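Local structure of trans-isoprenyl diphosphate synthase (Caulobacter crescentus, 3OYR) at residues Lys89-Ala93 and Leu143-Thr147; Lys151-Leu156 and Glu201-Val205. The protein probably extends farnesyl diphosphate with five isopentenyl diphosphate units to all-trans-octaprenyl diphosphate, the precursor of the side chain of ubiquinone and menaquinone. One frame throughout, in Å; residues are numbered along the deposited sequence. Where two conformers were deposited one is given.

Contact 1 of 2, residues Lys89-Ala93 and Leu143-Thr147; sequences KLAAA and LMVET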
loop_
_atom_site.group_PDB
_atom_site.type_symbol
_atom_site.label_atom_id
_atom_site.label_comp_id
_atom_site.label_asym_id
_atom_site.label_seq_id
_atom_site.Cartn_x
_atom_site.Cartn_y
_atom_site.Cartn_z
ATOM N N LYS B 89 -17.368 -4.726 7.082
ATOM C CA LYS B 89 -16.165 -3.894 7.128
ATOM C C LYS B 89 -14.952 -4.588 6.515
ATOM O O LYS B 89 -14.174 -3.944 5.797
ATOM C CB LYS B 89 -15.861 -3.416 8.542
ATOM C CG LYS B 89 -17.024 -2.667 9.186
ATOM C CD LYS B 89 -16.621 -2.056 10.515
ATOM C CE LYS B 89 -17.722 -1.122 11.045
ATOM N NZ LYS B 89 -17.198 -0.292 12.185
ATOM N N LEU B 90 -14.815 -5.890 6.788
ATOM C CA LEU B 90 -13.778 -6.735 6.166
ATOM C C LEU B 90 -13.980 -6.799 4.670
ATOM O O LEU B 90 -13.027 -6.590 3.911
ATOM C CB LEU B 90 -13.758 -8.149 6.763
ATOM C CG LEU B 90 -13.547 -8.242 8.277
ATOM C CD1 LEU B 90 -13.675 -9.680 8.757
ATOM C CD2 LEU B 90 -12.211 -7.660 8.733
ATOM N N ALA B 91 -15.225 -7.017 4.241
ATOM C CA ALA B 91 -15.553 -7.021 2.803
ATOM C C ALA B 91 -15.165 -5.717 2.134
ATOM O O ALA B 91 -14.549 -5.722 1.056
ATOM C CB ALA B 91 -17.043 -7.326 2.574
ATOM N N ALA B 92 -15.513 -4.603 2.784
ATOM C CA ALA B 92 -15.101 -3.283 2.319
ATOM C C ALA B 92 -13.560 -3.122 2.260
ATOM O O ALA B 92 -12.998 -2.596 1.268
ATOM C CB ALA B 92 -15.751 -2.195 3.217
ATOM N N ALA B 93 -12.880 -3.554 3.320
ATOM C CA ALA B 93 -11.393 -3.517 3.370
ATOM C C ALA B 93 -10.768 -4.297 2.212
ATOM O O ALA B 93 -9.801 -3.825 1.559
ATOM C CB ALA B 93 -10.885 -4.064 4.700
ATOM N N LEU B 143 -10.410 0.016 8.726
ATOM C CA LEU B 143 -11.676 -0.728 8.751
ATOM C C LEU B 143 -11.569 -2.039 9.513
ATOM O O LEU B 143 -12.412 -2.393 10.353
ATOM C CB LEU B 143 -12.140 -1.026 7.313
ATOM C CG LEU B 143 -12.968 0.079 6.695
ATOM C CD1 LEU B 143 -13.003 -0.096 5.186
ATOM C CD2 LEU B 143 -14.382 0.065 7.335
ATOM N N MET B 144 -10.508 -2.766 9.220
ATOM C CA MET B 144 -10.265 -4.035 9.882
ATOM C C MET B 144 -10.066 -3.894 11.359
ATOM O O MET B 144 -10.600 -4.688 12.114
ATOM C CB MET B 144 -9.095 -4.727 9.243
ATOM C CG MET B 144 -9.497 -5.180 7.877
ATOM S SD MET B 144 -8.396 -6.365 7.183
ATOM C CE MET B 144 -6.945 -5.351 6.913
ATOM N N VAL B 145 -9.338 -2.856 11.762
ATOM C CA VAL B 145 -9.176 -2.520 13.174
ATOM C C VAL B 145 -10.528 -2.373 13.889
ATOM O O VAL B 145 -10.717 -2.894 15.007
ATOM C CB VAL B 145 -8.300 -1.243 13.349
ATOM C CG1 VAL B 145 -8.425 -0.709 14.739
ATOM C CG2 VAL B 145 -6.808 -1.542 13.027
ATOM N N GLU B 146 -11.474 -1.690 13.237
ATOM C CA GLU B 146 -12.821 -1.501 13.798
ATOM C C GLU B 146 -13.560 -2.797 14.123
ATOM O O GLU B 146 -14.347 -2.837 15.072
ATOM C CB GLU B 146 -13.691 -0.661 12.870
ATOM C CG GLU B 146 -13.374 0.826 12.854
ATOM C CD GLU B 146 -14.049 1.564 11.700
ATOM O OE1 GLU B 146 -13.395 2.449 11.120
ATOM O OE2 GLU B 146 -15.223 1.265 11.376
ATOM N N THR B 147 -13.326 -3.846 13.342
ATOM C CA THR B 147 -13.987 -5.133 13.576
ATOM C C THR B 147 -13.448 -5.844 14.818
ATOM O O THR B 147 -14.097 -6.769 15.329
ATOM C CB THR B 147 -13.814 -6.099 12.389
ATOM O OG1 THR B 147 -12.503 -6.672 12.436
ATOM C CG2 THR B 147 -13.986 -5.375 11.069
HETATM O O HOH W 1 -17.245 -2.811 13.987
#

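Contact 2 of 2, residues Lys151-Leu156 and Glu201-Val205; sequences KALEIL and EAGAV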
loop_
_atom_site.group_PDB
_atom_site.type_symbol
_atom_site.label_atom_id
_atom_site.label_comp_id
_atom_site.label_asym_id
_atom_site.label_seq_id
_atom_site.Cartn_x
_atom_site.Cartn_y
_atom_site.Cartn_z
ATOM N N LYS B 151 -7.409 -11.986 14.051
ATOM C CA LYS B 151 -7.183 -13.055 13.084
ATOM C C LYS B 151 -7.511 -12.574 11.669
ATOM O O LYS B 151 -6.722 -12.786 10.737
ATOM C CB LYS B 151 -7.981 -14.319 13.476
ATOM C CG LYS B 151 -7.788 -15.514 12.542
ATOM C CD LYS B 151 -6.385 -16.125 12.605
ATOM C CE LYS B 151 -6.323 -17.399 11.750
ATOM N NZ LYS B 151 -5.077 -18.201 11.940
ATOM N N ALA B 152 -8.628 -11.864 11.497
ATOM C CA ALA B 152 -8.961 -11.407 10.154
ATOM C C ALA B 152 -7.932 -10.393 9.677
ATOM O O ALA B 152 -7.585 -10.356 8.498
ATOM C CB ALA B 152 -10.369 -10.827 10.105
ATOM N N LEU B 153 -7.437 -9.572 10.597
ATOM C CA LEU B 153 -6.387 -8.616 10.260
ATOM C C LEU B 153 -5.058 -9.275 9.857
ATOM O O LEU B 153 -4.406 -8.844 8.915
ATOM C CB LEU B 153 -6.174 -7.633 11.408
ATOM C CG LEU B 153 -5.824 -6.231 10.920
ATOM C CD1 LEU B 153 -6.390 -5.200 11.856
ATOM C CD2 LEU B 153 -4.319 -6.054 10.812
ATOM N N GLU B 154 -4.667 -10.331 10.551
ATOM C CA GLU B 154 -3.453 -11.091 10.182
ATOM C C GLU B 154 -3.594 -11.722 8.796
ATOM O O GLU B 154 -2.652 -11.712 7.998
ATOM C CB GLU B 154 -3.174 -12.167 11.238
ATOM C CG GLU B 154 -2.262 -13.311 10.821
ATOM C CD GLU B 154 -2.646 -14.565 11.563
ATOM O OE1 GLU B 154 -3.287 -15.449 10.951
ATOM O OE2 GLU B 154 -2.356 -14.642 12.778
ATOM N N ILE B 155 -4.789 -12.230 8.513
ATOM C CA ILE B 155 -5.075 -12.874 7.248
ATOM C C ILE B 155 -4.908 -11.888 6.094
ATOM O O ILE B 155 -4.278 -12.206 5.097
ATOM C CB ILE B 155 -6.502 -13.479 7.234
ATOM C CG1 ILE B 155 -6.578 -14.761 8.082
ATOM C CG2 ILE B 155 -6.939 -13.828 5.832
ATOM C CD1 ILE B 155 -8.065 -15.185 8.331
ATOM N N LEU B 156 -5.450 -10.685 6.235
ATOM C CA LEU B 156 -5.346 -9.704 5.132
ATOM C C LEU B 156 -4.023 -8.969 5.044
ATOM O O LEU B 156 -3.619 -8.531 3.943
ATOM C CB LEU B 156 -6.535 -8.717 5.157
ATOM C CG LEU B 156 -7.756 -9.491 4.628
ATOM C CD1 LEU B 156 -9.046 -9.009 5.231
ATOM C CD2 LEU B 156 -7.807 -9.421 3.121
ATOM N N GLU B 201 -11.461 -16.597 3.671
ATOM C CA GLU B 201 -11.030 -16.999 4.998
ATOM C C GLU B 201 -11.354 -15.906 6.030
ATOM O O GLU B 201 -11.826 -16.222 7.125
ATOM C CB GLU B 201 -9.538 -17.405 5.031
ATOM C CG GLU B 201 -9.160 -18.100 6.355
ATOM C CD GLU B 201 -7.670 -18.270 6.558
ATOM O OE1 GLU B 201 -6.873 -17.778 5.726
ATOM O OE2 GLU B 201 -7.292 -18.913 7.553
ATOM N N ALA B 202 -11.141 -14.630 5.692
ATOM C CA ALA B 202 -11.495 -13.556 6.630
ATOM C C ALA B 202 -13.012 -13.537 6.910
ATOM O O ALA B 202 -13.432 -13.367 8.061
ATOM C CB ALA B 202 -10.994 -12.185 6.155
ATOM N N GLY B 203 -13.815 -13.741 5.860
ATOM C CA GLY B 203 -15.274 -13.862 6.003
ATOM C C GLY B 203 -15.635 -14.940 7.008
ATOM O O GLY B 203 -16.418 -14.703 7.922
ATOM N N ALA B 204 -15.016 -16.112 6.850
ATOM C CA ALA B 204 -15.253 -17.252 7.726
ATOM C C ALA B 204 -14.849 -17.009 9.180
ATOM O O ALA B 204 -15.608 -17.369 10.092
ATOM C CB ALA B 204 -14.558 -18.492 7.188
ATOM N N VAL B 205 -13.668 -16.421 9.399
ATOM C CA VAL B 205 -13.225 -16.183 10.784
ATOM C C VAL B 205 -14.073 -15.145 11.522
ATOM O O VAL B 205 -14.234 -15.262 12.753
ATOM C CB VAL B 205 -11.702 -15.899 10.944
ATOM C CG1 VAL B 205 -10.871 -17.076 10.433
ATOM C CG2 VAL B 205 -11.295 -14.597 10.275
#

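Contact 1 of 2, residues Lys89-Ala93 and Leu143-Thr147
Lys89 to Ala93 and Leu143 to Thr147 pack as an antiparallel helix pair of the all-helical isoprenoid synthase fold: the segment axes approach to 8.6 Å at 162°. The apolar part sets Ala92 and Ala93 against the larger Leu143 and Met144, with Leu90 beside them. The methyl CB of Ala93 touches CG of Met144 at 3.6 Å, and Leu143 splits its two methyls over one face of the helix, CD1 4.0 Å from CB of Ala92 and CD2 against CB of Lys89. Leu90 crosses Met144 at about a right angle and brings CD2 to 3.8 Å from Met144 CG.

The polar part lies at the margin. With CG beside the backbone N (chi1 -56°) and the chain extended beyond, Lys89 runs across Glu146, and its NZ forms a salt bridge at 2.6 Å with OE2 of Glu146, which accepts through its anti lone pair, the one turned away from OE1. One water accepts from NZ and donates to Glu146 O, a second tie between the helices. OE1 of Glu146 pairs with Arg45, so the carboxylate is gripped from both oxygens.

Thr147 divides its two branches: CG2 sits 3.7 Å from CB of Lys89, whereas OG1 turns back to Met144 O at 2.8 Å, in the carbonyl plane.

Contact 2 of 2, residues Lys151-Leu156 and Glu201-Val205
The carboxylate of Glu201 presents one face to Ile155, whose CD1 stands almost straight above the carboxylate carbon, 3.6 Å from CD of Glu201 and about equally far from OE1 and OE2. Lys151 NZ lies on that same side of the plane, but at 5.0 Å from OE2 of Glu201 it makes no salt bridge there. OE1 has its strong partner elsewhere, in a salt bridge to Arg218 on helix 211-238.

This arrangement belongs to the antiparallel packing of helices 150-173 and 181-206 in the isoprenoid synthase fold: the segment axes run 9.0 Å apart at 175°. The close point is alanine on alanine, with the CA atoms of Ala152 and Ala202 separated by 4.8 Å. Leu156 adds CD1 at 3.8 Å from CB of Ala202. At the other end Val205, deposited in two conformers, meets Ile155 CD1 and Ala152 CB through CG2 in the conformer given, so those contacts are less certain.

Glu201 gets its carboxylate under the Ile155 methyl because CG is anti to the backbone N (chi1 -168°) and the chain is extended beyond it. Cutting this side chain back to an alanine is likely to leave Arg218 without its carboxylate mate and to open a gap beneath Ile155 CD1.

Lys151 turns instead to Glu154 of its own helix, a weak salt bridge at 3.4 Å between NZ and OE1. The two segments are thus joined by van der Waals contact, mostly between apolar groups, while the buried acid, covered by an isoleucine methyl, has its charge met by a third helix, which probably helps it stay ionised.

Contacts 1 and 2 share no helix, yet their centres lie about 10 Å apart, and helices 126-147 and 150-173, one from each, follow each other in the chain. They merge into one buried layer: SD of Met144 touches CD1 of Leu156 at 3.4 Å, and CD1 of Leu90 reaches CB of Ala152 at 3.8 Å. Each is mostly buried with one exposed residue, Glu146 in contact 1 and Lys151 in contact 2. The chemistry differs: a salt bridge spans contact 1 at its exposed margin, whereas in contact 2 the buried acid pairs with a different helix. Val145 and Leu153 both pack against the second subunit, placing this layer beside the dimer interface.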